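PDB 7AE5: protein ShdD, which takes part in the non-oxidative decarboxylation and detoxification of phenolic derivatives under anaerobic conditions, although its precise biochemical role is unknown. Local coordinates for residues Cys31-Ser34 and Asn40-Val43. Sequence-based numbering, arbitrary orientation.
Sequences CCYS and NPVV. With ZN (zinc ion), chain Z.
Tyr33 reaches Pro41 and Val43 with the far end of its ring, the CA atoms of Tyr33 and Val43 being 10.5 Å apart. From its CB, which points toward 40-43, the side chain bends: CG, anti to the backbone N (chi1 -172°), turns the ring at CB, and its OH ends beside Pro41 and Val43. Along the ring, the first atom to touch is CZ, 4.1 Å from Val43 CG2. At the tip, Tyr33 OH comes to 3.4 Å from Pro41 CB, which sits at the ring edge, close to the ring plane. Val43 CG2 lies oblique to the ring, 4.0 Å from Tyr33 OH. Between the two segments, the phenol end meets only aliphatic carbons, by van der Waals contact.

Behind the tyrosine is the zinc site, a four-cysteine centre of paired CxxC motifs: Cys31 SG binds the zinc ion at 2.3 Å, together with Cys3, Cys6 and Cys28. Two such turns beside the antiparallel sheet of strands 11-16, 24-28 and 34-36 are consistent with a zinc-ribbon-like fold. Tyr33 N also points a weak hydrogen bond at Cys31 SG (3.7 Å), tying the base of the tyrosine to a metal ligand. The contact joins the second knuckle, the turn of Cys28 and Cys31, to the loop that follows strand 34-36. On the Phenolic acid decarboxylase chain, Gly139 packs against Tyr33, while Gln137 touches Val43 and donates a hydrogen bond to Val42 O.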
ATOM      1  N   CYS H  31      34.969  -7.682  37.228  1.00 51.31           N
ATOM      2  CA  CYS H  31      33.787  -7.822  36.385  1.00 50.59           C
ATOM      3  C   CYS H  31      32.940  -9.045  36.725  1.00 50.89           C
ATOM      4  O   CYS H  31      31.976  -9.335  36.003  1.00 49.96           O
ATOM      5  CB  CYS H  31      34.193  -7.863  34.909  1.00 46.67           C
ATOM      6  SG  CYS H  31      34.769  -9.471  34.334  1.00 43.74           S
ATOM      7  N   CYS H  32      33.275  -9.772  37.790  1.00 47.08           N
ATOM      8  CA  CYS H  32      32.498 -10.885  38.333  1.00 47.60           C
ATOM      9  C   CYS H  32      32.427 -12.094  37.408  1.00 44.35           C
ATOM     10  O   CYS H  32      31.668 -13.028  37.692  1.00 44.45           O
ATOM     11  CB  CYS H  32      31.072 -10.459  38.703  1.00 51.22           C
ATOM     12  SG  CYS H  32      30.962  -8.910  39.620  1.00 55.87           S
ATOM     13  N   TYR H  33      33.186 -12.112  36.315  1.00 43.70           N
ATOM     14  CA  TYR H  33      33.232 -13.297  35.469  1.00 41.65           C
ATOM     15  C   TYR H  33      33.843 -14.462  36.239  1.00 41.78           C
ATOM     16  O   TYR H  33      34.847 -14.307  36.937  1.00 42.14           O
ATOM     17  CB  TYR H  33      34.043 -13.021  34.202  1.00 39.81           C
ATOM     18  CG  TYR H  33      33.983 -14.131  33.174  1.00 39.07           C
ATOM     19  CD1 TYR H  33      32.823 -14.372  32.446  1.00 38.80           C
ATOM     20  CD2 TYR H  33      35.087 -14.937  32.927  1.00 39.39           C
ATOM     21  CE1 TYR H  33      32.766 -15.385  31.502  1.00 39.27           C
ATOM     22  CE2 TYR H  33      35.040 -15.952  31.988  1.00 40.30           C
ATOM     23  CZ  TYR H  33      33.877 -16.171  31.278  1.00 40.48           C
ATOM     24  OH  TYR H  33      33.828 -17.181  30.344  1.00 42.62           O
ATOM     25  N   SER H  34      33.225 -15.633  36.117  1.00 44.06           N
ATOM     26  CA  SER H  34      33.687 -16.824  36.810  1.00 44.21           C
ATOM     27  C   SER H  34      33.796 -17.985  35.832  1.00 44.19           C
ATOM     28  O   SER H  34      33.098 -18.026  34.814  1.00 44.11           O
ATOM     29  CB  SER H  34      32.755 -17.201  37.969  1.00 44.75           C
ATOM     30  OG  SER H  34      31.467 -17.549  37.496  1.00 44.56           O
ATOM     31  N   ASN H  40      38.170 -23.742  29.086  1.00 67.45           N
ATOM     32  CA  ASN H  40      39.143 -22.898  28.392  1.00 67.29           C
ATOM     33  C   ASN H  40      38.347 -21.818  27.673  1.00 63.48           C
ATOM     34  O   ASN H  40      38.181 -21.862  26.447  1.00 65.85           O
ATOM     35  CB  ASN H  40      40.007 -23.710  27.426  1.00 73.68           C
ATOM     36  N   PRO H  41      37.840 -20.829  28.410  1.00 74.19           N
ATOM     37  CA  PRO H  41      36.816 -19.935  27.848  1.00 70.93           C
ATOM     38  C   PRO H  41      37.387 -19.004  26.789  1.00 71.60           C
ATOM     39  O   PRO H  41      38.410 -18.348  27.000  1.00 70.66           O
ATOM     40  CB  PRO H  41      36.315 -19.154  29.071  1.00 64.24           C
ATOM     41  CG  PRO H  41      36.860 -19.882  30.272  1.00 63.91           C
ATOM     42  CD  PRO H  41      38.133 -20.511  29.816  1.00 69.05           C
ATOM     43  N   VAL H  42      36.711 -18.954  25.647  1.00 55.56           N
ATOM     44  CA  VAL H  42      36.962 -17.961  24.610  1.00 55.94           C
ATOM     45  C   VAL H  42      35.781 -17.000  24.646  1.00 51.53           C
ATOM     46  O   VAL H  42      34.686 -17.318  24.169  1.00 51.79           O
ATOM     47  CB  VAL H  42      37.133 -18.594  23.224  1.00 61.02           C
ATOM     48  CG1 VAL H  42      37.151 -17.518  22.146  1.00 60.94           C
ATOM     49  CG2 VAL H  42      38.408 -19.420  23.172  1.00 65.01           C
ATOM     50  N   VAL H  43      35.993 -15.829  25.237  1.00 52.45           N
ATOM     51  CA  VAL H  43      34.964 -14.795  25.272  1.00 48.42           C
ATOM     52  C   VAL H  43      34.962 -14.083  23.926  1.00 50.40           C
ATOM     53  O   VAL H  43      36.003 -13.595  23.475  1.00 52.27           O
ATOM     54  CB  VAL H  43      35.212 -13.808  26.421  1.00 43.64           C
ATOM     55  CG1 VAL H  43      34.158 -12.712  26.417  1.00 43.42           C
ATOM     56  CG2 VAL H  43      35.231 -14.539  27.754  1.00 41.46           C
TER
HETATM   57 ZN    ZN Z 701      37.057  -9.716  34.658  1.00 40.24          ZN